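Local atomic coordinates of MDM10 isoform 1 (Saccharomyces cerevisiae, PDB entry 7BTX), a protein that helps tether the endoplasmic reticulum to mitochondria as part of the ERMES complex and takes part in late assembly of the TOM complex in the mitochondrial outer membrane. Residues P3-V8 against E154-K159; M168-S173 against T183-R188; C206-L211 against A235-G240. One frame throughout, in Å; residues are numbered along the deposited sequence.

Contact 1. Residues P3-V8 against E154-K159; sequences PYMDQV and EAMIIK
M5 and M156 each set CG anti to the backbone N, at chi1 -156° and -178°, which points both chains into the layer between helix 5-16 and the strand, where they meet. Both chains run on extended to the sulfur and then bend at the last torsion. The bend turns each terminal methyl toward a backbone oxygen of the opposite segment. CE of M5 ends 3.6 Å from O of A155. CE of M156 ends 3.5 Å from O of M5. Between these two ends the thioethers cross at a slant. CG of M5 lies 3.8 Å from SD of M156, and SD of M5 is 3.9 Å from SD of M156. SD of M5 also comes to 4.0 Å from CB of M156.

Each methionine has a second neighbour. V8 stands one helical turn after M5 and offers its CG1 methyl to CE of M156 at 3.8 Å. E154 approaches M5 from the opposite direction. Its aliphatic carbons and carboxylate lie beside CE of M5, with CD at 3.8 Å. The polar end of E154 is held by another group: OE2 is hydrogen-bonded to the hydroxyl of Y143. The contact is mainly apolar packing of buried side chains, and its one charged group is tied to the neighbouring strand 140-147.

Strand 152-162 turns E154, M156 and I158 toward the helix and A155, I157 and K159 to the other face. Strands 140-147 and 165-174 flank it. Y143 and K170 on these strands also touch M5. L9 and F12 continue the packing along helix 5-16. The arrangement is consistent with a mitochondrial outer membrane beta barrel whose N-terminal helix lies against the inner wall.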
loop_
_atom_site.group_PDB
_atom_site.type_symbol
_atom_site.label_atom_id
_atom_site.label_comp_id
_atom_site.label_asym_id
_atom_site.label_seq_id
_atom_site.Cartn_x
_atom_site.Cartn_y
_atom_site.Cartn_z
ATOM N N PRO D 3 -0.934 25.603 -7.168
ATOM C CA PRO D 3 -1.351 25.351 -5.785
ATOM C C PRO D 3 -2.548 26.201 -5.393
ATOM O O PRO D 3 -2.903 27.112 -6.136
ATOM C CB PRO D 3 -0.115 25.730 -4.974
ATOM C CG PRO D 3 1.018 25.520 -5.913
ATOM C CD PRO D 3 0.499 25.922 -7.259
ATOM N N TYR D 4 -3.166 25.907 -4.248
ATOM C CA TYR D 4 -4.359 26.648 -3.858
ATOM C C TYR D 4 -4.006 27.914 -3.094
ATOM O O TYR D 4 -4.755 28.894 -3.135
ATOM C CB TYR D 4 -5.288 25.778 -3.022
ATOM C CG TYR D 4 -6.715 26.268 -3.029
ATOM C CD1 TYR D 4 -7.468 26.239 -4.195
ATOM C CD2 TYR D 4 -7.302 26.778 -1.878
ATOM C CE1 TYR D 4 -8.773 26.691 -4.215
ATOM C CE2 TYR D 4 -8.611 27.234 -1.885
ATOM C CZ TYR D 4 -9.340 27.188 -3.058
ATOM O OH TYR D 4 -10.640 27.633 -3.085
ATOM N N MET D 5 -2.874 27.912 -2.390
ATOM C CA MET D 5 -2.492 29.074 -1.593
ATOM C C MET D 5 -2.083 30.243 -2.478
ATOM O O MET D 5 -2.176 31.403 -2.067
ATOM C CB MET D 5 -1.358 28.700 -0.643
ATOM C CG MET D 5 -1.254 29.570 0.589
ATOM S SD MET D 5 0.423 29.678 1.236
ATOM C CE MET D 5 0.559 28.184 2.197
ATOM N N ASP D 6 -1.634 29.960 -3.702
ATOM C CA ASP D 6 -1.194 31.022 -4.598
ATOM C C ASP D 6 -2.320 31.555 -5.468
ATOM O O ASP D 6 -2.141 32.583 -6.128
ATOM C CB ASP D 6 -0.051 30.531 -5.485
ATOM C CG ASP D 6 1.038 29.840 -4.698
ATOM O OD1 ASP D 6 1.520 30.423 -3.705
ATOM O OD2 ASP D 6 1.417 28.714 -5.077
ATOM N N GLN D 7 -3.470 30.881 -5.506
ATOM C CA GLN D 7 -4.615 31.463 -6.194
ATOM C C GLN D 7 -5.595 32.095 -5.219
ATOM O O GLN D 7 -6.439 32.895 -5.631
ATOM C CB GLN D 7 -5.317 30.422 -7.065
ATOM C CG GLN D 7 -5.570 29.084 -6.406
ATOM C CD GLN D 7 -5.988 28.021 -7.407
ATOM O OE1 GLN D 7 -6.430 28.337 -8.509
ATOM N NE2 GLN D 7 -5.838 26.758 -7.034
ATOM N N VAL D 8 -5.513 31.740 -3.936
ATOM C CA VAL D 8 -6.111 32.572 -2.897
ATOM C C VAL D 8 -5.376 33.901 -2.822
ATOM O O VAL D 8 -5.992 34.968 -2.707
ATOM C CB VAL D 8 -6.090 31.832 -1.543
ATOM C CG1 VAL D 8 -6.486 32.748 -0.419
ATOM C CG2 VAL D 8 -7.018 30.650 -1.563
ATOM N N GLU D 154 -0.969 23.992 6.526
ATOM C CA GLU D 154 -0.444 25.158 5.838
ATOM C C GLU D 154 -1.291 26.355 6.234
ATOM O O GLU D 154 -2.456 26.195 6.603
ATOM C CB GLU D 154 -0.417 24.942 4.323
ATOM C CG GLU D 154 -1.650 25.372 3.572
ATOM C CD GLU D 154 -1.549 25.077 2.096
ATOM O OE1 GLU D 154 -0.595 24.381 1.702
ATOM O OE2 GLU D 154 -2.422 25.533 1.332
ATOM N N ALA D 155 -0.719 27.548 6.218
ATOM C CA ALA D 155 -1.431 28.733 6.659
ATOM C C ALA D 155 -0.910 29.945 5.906
ATOM O O ALA D 155 0.188 29.932 5.353
ATOM C CB ALA D 155 -1.292 28.931 8.171
ATOM N N MET D 156 -1.718 31.000 5.890
ATOM C CA MET D 156 -1.346 32.251 5.250
ATOM C C MET D 156 -2.160 33.402 5.814
ATOM O O MET D 156 -3.390 33.366 5.795
ATOM C CB MET D 156 -1.545 32.175 3.739
ATOM C CG MET D 156 -1.125 33.429 3.015
ATOM S SD MET D 156 -1.161 33.271 1.234
ATOM C CE MET D 156 -2.910 33.069 0.964
ATOM N N ILE D 157 -1.487 34.427 6.319
ATOM C CA ILE D 157 -2.129 35.645 6.789
ATOM C C ILE D 157 -1.604 36.788 5.943
ATOM O O ILE D 157 -0.391 36.934 5.787
ATOM C CB ILE D 157 -1.848 35.901 8.280
ATOM C CG1 ILE D 157 -2.238 34.690 9.121
ATOM C CG2 ILE D 157 -2.584 37.124 8.763
ATOM C CD1 ILE D 157 -1.616 34.688 10.476
ATOM N N ILE D 158 -2.505 37.583 5.385
ATOM C CA ILE D 158 -2.145 38.776 4.633
ATOM C C ILE D 158 -2.746 39.953 5.378
ATOM O O ILE D 158 -3.912 39.905 5.779
ATOM C CB ILE D 158 -2.651 38.732 3.189
ATOM C CG1 ILE D 158 -2.269 37.425 2.515
ATOM C CG2 ILE D 158 -2.083 39.873 2.395
ATOM C CD1 ILE D 158 -2.970 37.229 1.213
ATOM N N LYS D 159 -1.956 40.998 5.587
ATOM C CA LYS D 159 -2.416 42.228 6.211
ATOM C C LYS D 159 -1.983 43.386 5.330
ATOM O O LYS D 159 -0.784 43.596 5.139
ATOM C CB LYS D 159 -1.823 42.396 7.611
ATOM C CG LYS D 159 -2.025 41.239 8.565
ATOM C CD LYS D 159 -3.462 41.137 8.997
ATOM C CE LYS D 159 -3.831 42.268 9.925
ATOM N NZ LYS D 159 -5.269 42.196 10.289
#

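Contact 2. Residues M168-S173 against T183-R188; sequences MLKGVS and TCYFQR
Y185 N donates to M168 O at 2.8 Å, and K170 N donates to T183 O at 3.0 Å. T183 N returns a bond to K170 O at 3.2 Å, the straightest of the set. The return bond from M168 N to Y185 O is weak and bent. K170 and T183 thus form an antiparallel hydrogen-bonded pair. L169 and C184 form the non-hydrogen-bonded pair beside it. There, CA of C184 makes a CA-H...O contact with M168 O at 3.3 Å.

M168, K170, T183 and Y185 share one face. The Y185 ring leaves its strand with CG anti to the carbonyl carbon, chi1 -62°, and this turns it across the side chains of M168 and K170. CD of K170 meets ring atom CE1 at 3.7 Å, approaching obliquely. SD of M168 lies 5.5 Å from the ring centroid, also oblique, as a Met-aromatic contact. The sulfur also lies 3.8 Å from NE2 of Q187, which has its hydrogen bond with the hydroxyl of Y13 on helix 5-16. On the other face, CD2 of L169 packs on SG of C184 at 3.7 Å.

The two faces differ in chemistry. The face of M168, K170, T183, Y185 and Q187 mixes thioether, ammonium, hydroxyl, aromatic and amide groups. L9 of helix 5-16 packs on M168 and K170, while T183 and Y185 also meet the chain of another protein. The face of L169 and C184 is apolar here. This alternation along a beta hairpin is consistent with a barrel wall that has a polar interior and a lipid-facing exterior. The backbone bonds set the pairing, while apolar and sulfur contacts pack the face of M168 and Y185.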
loop_
_atom_site.group_PDB
_atom_site.type_symbol
_atom_site.label_atom_id
_atom_site.label_comp_id
_atom_site.label_asym_id
_atom_site.label_seq_id
_atom_site.Cartn_x
_atom_site.Cartn_y
_atom_site.Cartn_z
ATOM N N MET D 168 2.784 39.763 5.102
ATOM C CA MET D 168 2.337 38.426 4.760
ATOM C C MET D 168 3.069 37.399 5.599
ATOM O O MET D 168 4.276 37.505 5.797
ATOM C CB MET D 168 2.577 38.122 3.289
ATOM C CG MET D 168 1.463 38.519 2.366
ATOM S SD MET D 168 1.717 37.754 0.768
ATOM C CE MET D 168 2.123 36.092 1.272
ATOM N N LEU D 169 2.335 36.408 6.078
ATOM C CA LEU D 169 2.899 35.240 6.731
ATOM C C LEU D 169 2.530 34.007 5.924
ATOM O O LEU D 169 1.491 33.967 5.269
ATOM C CB LEU D 169 2.384 35.097 8.161
ATOM C CG LEU D 169 3.216 35.726 9.267
ATOM C CD1 LEU D 169 2.330 36.070 10.431
ATOM C CD2 LEU D 169 4.287 34.764 9.701
ATOM N N LYS D 170 3.396 32.997 5.963
ATOM C CA LYS D 170 3.157 31.782 5.186
ATOM C C LYS D 170 3.806 30.618 5.937
ATOM O O LYS D 170 5.005 30.381 5.805
ATOM C CB LYS D 170 3.707 31.896 3.784
ATOM C CG LYS D 170 2.697 32.236 2.718
ATOM C CD LYS D 170 3.406 32.573 1.428
ATOM C CE LYS D 170 2.473 32.533 0.240
ATOM N NZ LYS D 170 3.124 33.070 -0.982
ATOM N N GLY D 171 3.000 29.897 6.703
ATOM C CA GLY D 171 3.472 28.721 7.392
ATOM C C GLY D 171 3.126 27.446 6.656
ATOM O O GLY D 171 2.103 27.333 5.989
ATOM N N VAL D 172 4.022 26.470 6.775
ATOM C CA VAL D 172 3.832 25.128 6.237
ATOM C C VAL D 172 4.391 24.159 7.270
ATOM O O VAL D 172 5.541 24.294 7.694
ATOM C CB VAL D 172 4.521 24.951 4.870
ATOM C CG1 VAL D 172 4.759 23.492 4.575
ATOM C CG2 VAL D 172 3.690 25.549 3.755
ATOM N N SER D 173 3.586 23.184 7.697
ATOM C CA SER D 173 3.943 22.293 8.803
ATOM C C SER D 173 3.635 20.845 8.427
ATOM O O SER D 173 2.489 20.405 8.494
ATOM C CB SER D 173 3.210 22.712 10.069
ATOM O OG SER D 173 3.487 21.825 11.135
ATOM N N THR D 183 7.619 31.799 6.945
ATOM C CA THR D 183 8.246 32.880 6.201
ATOM C C THR D 183 7.388 34.136 6.242
ATOM O O THR D 183 6.161 34.068 6.190
ATOM C CB THR D 183 8.483 32.498 4.747
ATOM O OG1 THR D 183 7.242 32.540 4.051
ATOM C CG2 THR D 183 9.042 31.108 4.637
ATOM N N CYS D 184 8.054 35.285 6.316
ATOM C CA CYS D 184 7.411 36.589 6.359
ATOM C C CYS D 184 7.717 37.373 5.091
ATOM O O CYS D 184 8.797 37.259 4.513
ATOM C CB CYS D 184 7.877 37.386 7.578
ATOM S SG CYS D 184 7.481 36.634 9.156
ATOM N N TYR D 185 6.754 38.183 4.660
ATOM C CA TYR D 185 6.899 38.997 3.453
ATOM C C TYR D 185 6.415 40.400 3.785
ATOM O O TYR D 185 5.210 40.647 3.821
ATOM C CB TYR D 185 6.105 38.449 2.271
ATOM C CG TYR D 185 6.488 37.082 1.775
ATOM C CD1 TYR D 185 6.067 35.941 2.435
ATOM C CD2 TYR D 185 7.236 36.932 0.622
ATOM C CE1 TYR D 185 6.404 34.702 1.984
ATOM C CE2 TYR D 185 7.583 35.686 0.162
ATOM C CZ TYR D 185 7.162 34.574 0.852
ATOM O OH TYR D 185 7.492 33.318 0.408
ATOM N N PHE D 186 7.340 41.312 4.016
ATOM C CA PHE D 186 7.009 42.725 4.041
ATOM C C PHE D 186 7.267 43.296 2.658
ATOM O O PHE D 186 8.278 42.979 2.034
ATOM C CB PHE D 186 7.843 43.454 5.087
ATOM C CG PHE D 186 7.434 44.869 5.298
ATOM C CD1 PHE D 186 6.337 45.171 6.077
ATOM C CD2 PHE D 186 8.147 45.902 4.716
ATOM C CE1 PHE D 186 5.961 46.471 6.274
ATOM C CE2 PHE D 186 7.770 47.207 4.905
ATOM C CZ PHE D 186 6.680 47.491 5.685
ATOM N N GLN D 187 6.354 44.130 2.172
ATOM C CA GLN D 187 6.480 44.627 0.806
ATOM C C GLN D 187 5.879 46.017 0.682
ATOM O O GLN D 187 4.694 46.212 0.954
ATOM C CB GLN D 187 5.828 43.656 -0.178
ATOM C CG GLN D 187 4.537 43.041 0.301
ATOM C CD GLN D 187 4.104 41.870 -0.541
ATOM O OE1 GLN D 187 4.701 41.584 -1.574
ATOM N NE2 GLN D 187 3.069 41.174 -0.097
ATOM N N ARG D 188 6.699 46.979 0.258
ATOM C CA ARG D 188 6.268 48.365 0.104
ATOM C C ARG D 188 6.117 48.672 -1.382
ATOM O O ARG D 188 7.086 48.827 -2.117
ATOM C CB ARG D 188 7.252 49.316 0.771
ATOM C CG ARG D 188 6.910 50.784 0.553
ATOM C CD ARG D 188 7.525 51.684 1.608
ATOM N NE ARG D 188 8.859 52.139 1.233
ATOM C CZ ARG D 188 9.952 51.925 1.955
ATOM N NH1 ARG D 188 9.870 51.260 3.100
ATOM N NH2 ARG D 188 11.126 52.379 1.536
#

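Contact 3. Residues C206-L211 against A235-G240; sequences CGYRVL and AEFWLG
C206 pairs with L239: its O accepts from L239 N at 3.1 Å, and its N gives a weak bond back. G207 follows, and CE3 of W238 lies 3.5 Å from its CA, so the indole packs directly on the glycine backbone. Y208 O accepts from F237 N at 3.0 Å. The rings of Y208 and F237 run side by side and meet edge to edge, CD2 of Y208 to CD2 of F237 at 3.8 Å. R209 extends from CG to NE, and NE reaches the edge of the indole, 3.9 Å from CZ2 of W238. The far end of the guanidinium makes a salt bridge with E196. An alanine in place of W238 is likely to leave G207 uncovered and R209 NE without the ring beside it. V210 and A235 close the pairing with two mutual backbone bonds, and CG1 of V210 lies 4.2 Å from CB of A235.

This antiparallel pairing probably continues the barrel wall. Segment 206-211 lies between strands 194-199 and 230-240, with R209 bonded through its backbone to E196. Beyond strand 230-240, W238 is bonded to G247 of strand 245-258. Y24 lies against R209 and E236.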
loop_
_atom_site.group_PDB
_atom_site.type_symbol
_atom_site.label_atom_id
_atom_site.label_comp_id
_atom_site.label_asym_id
_atom_site.label_seq_id
_atom_site.Cartn_x
_atom_site.Cartn_y
_atom_site.Cartn_z
ATOM N N CYS D 206 17.074 35.430 4.946
ATOM C CA CYS D 206 16.637 36.799 4.747
ATOM C C CYS D 206 16.823 37.161 3.283
ATOM O O CYS D 206 17.648 36.577 2.581
ATOM C CB CYS D 206 17.417 37.768 5.640
ATOM S SG CYS D 206 16.851 39.481 5.546
ATOM N N GLY D 207 16.046 38.129 2.817
ATOM C CA GLY D 207 16.105 38.426 1.403
ATOM C C GLY D 207 15.556 39.795 1.091
ATOM O O GLY D 207 15.105 40.526 1.973
ATOM N N TYR D 208 15.597 40.129 -0.192
ATOM C CA TYR D 208 15.190 41.441 -0.661
ATOM C C TYR D 208 14.888 41.337 -2.145
ATOM O O TYR D 208 15.582 40.627 -2.865
ATOM C CB TYR D 208 16.281 42.487 -0.405
ATOM C CG TYR D 208 15.949 43.869 -0.903
ATOM C CD1 TYR D 208 14.946 44.612 -0.317
ATOM C CD2 TYR D 208 16.645 44.433 -1.959
ATOM C CE1 TYR D 208 14.636 45.873 -0.767
ATOM C CE2 TYR D 208 16.341 45.696 -2.418
ATOM C CZ TYR D 208 15.335 46.408 -1.814
ATOM O OH TYR D 208 15.021 47.666 -2.255
ATOM N N ARG D 209 13.842 42.022 -2.588
ATOM C CA ARG D 209 13.518 42.110 -4.002
ATOM C C ARG D 209 13.220 43.558 -4.322
ATOM O O ARG D 209 12.837 44.325 -3.441
ATOM C CB ARG D 209 12.300 41.270 -4.397
ATOM C CG ARG D 209 12.436 39.776 -4.271
ATOM C CD ARG D 209 11.170 39.135 -4.803
ATOM N NE ARG D 209 10.898 37.833 -4.212
ATOM C CZ ARG D 209 9.681 37.397 -3.911
ATOM N NH1 ARG D 209 9.515 36.199 -3.375
ATOM N NH2 ARG D 209 8.631 38.168 -4.140
ATOM N N VAL D 210 13.384 43.922 -5.586
ATOM C CA VAL D 210 13.037 45.255 -6.059
ATOM C C VAL D 210 12.764 45.137 -7.549
ATOM O O VAL D 210 13.346 44.288 -8.226
ATOM C CB VAL D 210 14.143 46.283 -5.727
ATOM C CG1 VAL D 210 15.455 45.951 -6.412
ATOM C CG2 VAL D 210 13.702 47.711 -6.033
ATOM N N LEU D 211 11.819 45.916 -8.056
ATOM C CA LEU D 211 11.515 45.949 -9.477
ATOM C C LEU D 211 11.224 47.390 -9.856
ATOM O O LEU D 211 10.104 47.871 -9.670
ATOM C CB LEU D 211 10.342 45.028 -9.804
ATOM C CG LEU D 211 9.991 44.741 -11.265
ATOM C CD1 LEU D 211 9.563 43.310 -11.399
ATOM C CD2 LEU D 211 8.863 45.626 -11.752
ATOM N N ALA D 235 15.922 43.057 -9.325
ATOM C CA ALA D 235 17.031 42.370 -8.686
ATOM C C ALA D 235 16.516 41.600 -7.475
ATOM O O ALA D 235 15.408 41.834 -6.994
ATOM C CB ALA D 235 18.117 43.367 -8.303
ATOM N N GLU D 236 17.315 40.670 -6.963
ATOM C CA GLU D 236 16.975 39.980 -5.729
ATOM C C GLU D 236 18.265 39.597 -5.029
ATOM O O GLU D 236 19.298 39.446 -5.679
ATOM C CB GLU D 236 16.094 38.754 -5.981
ATOM C CG GLU D 236 16.818 37.528 -6.454
ATOM C CD GLU D 236 15.879 36.438 -6.913
ATOM O OE1 GLU D 236 14.655 36.673 -6.926
ATOM O OE2 GLU D 236 16.368 35.341 -7.253
ATOM N N PHE D 237 18.223 39.508 -3.699
ATOM C CA PHE D 237 19.433 39.330 -2.892
ATOM C C PHE D 237 19.102 38.447 -1.694
ATOM O O PHE D 237 18.599 38.938 -0.685
ATOM C CB PHE D 237 19.993 40.671 -2.426
ATOM C CG PHE D 237 20.317 41.623 -3.538
ATOM C CD1 PHE D 237 21.503 41.511 -4.240
ATOM C CD2 PHE D 237 19.427 42.623 -3.887
ATOM C CE1 PHE D 237 21.797 42.382 -5.268
ATOM C CE2 PHE D 237 19.714 43.495 -4.913
ATOM C CZ PHE D 237 20.899 43.375 -5.604
ATOM N N TRP D 238 19.408 37.160 -1.791
ATOM C CA TRP D 238 19.143 36.236 -0.701
ATOM C C TRP D 238 20.424 35.951 0.071
ATOM O O TRP D 238 21.525 36.014 -0.474
ATOM C CB TRP D 238 18.545 34.942 -1.242
ATOM C CG TRP D 238 17.370 35.187 -2.088
ATOM C CD1 TRP D 238 17.345 35.273 -3.439
ATOM C CD2 TRP D 238 16.034 35.406 -1.643
ATOM N NE1 TRP D 238 16.072 35.522 -3.870
ATOM C CE2 TRP D 238 15.248 35.614 -2.782
ATOM C CE3 TRP D 238 15.425 35.439 -0.389
ATOM C CZ2 TRP D 238 13.886 35.853 -2.710
ATOM C CZ3 TRP D 238 14.084 35.691 -0.316
ATOM C CH2 TRP D 238 13.325 35.884 -1.470
ATOM N N LEU D 239 20.284 35.620 1.357
ATOM C CA LEU D 239 21.429 35.211 2.160
ATOM C C LEU D 239 20.970 34.351 3.330
ATOM O O LEU D 239 20.445 34.872 4.315
ATOM C CB LEU D 239 22.203 36.439 2.659
ATOM C CG LEU D 239 23.658 36.287 3.117
ATOM C CD1 LEU D 239 24.405 37.563 2.802
ATOM C CD2 LEU D 239 23.794 35.972 4.593
ATOM N N GLY D 240 21.172 33.041 3.244
ATOM C CA GLY D 240 20.787 32.154 4.325
ATOM C C GLY D 240 21.753 32.207 5.490
ATOM O O GLY D 240 22.890 31.752 5.374
#

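Overall arrangement
Contacts 1, 2 and 3 follow one another along the chain. Contacts 1 and 2 are direct neighbours, with centres about 10 Å apart. Strands 152-162 and 165-174 adjoin in one sheet: I157 O and L169 N, at 2.8 Å, probably form a hydrogen bond. SD of M5 also packs on CE of K170, 3.7 Å away, which brings the helix of contact 1 against contact 2. Contact 3 lies farther round the wall, its centre about 14 Å from that of contact 2. They touch lightly, CE2 of Y185 to NH1 of R209 at 4.1 Å. Contacts 1 and 3 do not meet; their nearest atoms are about 10 Å apart.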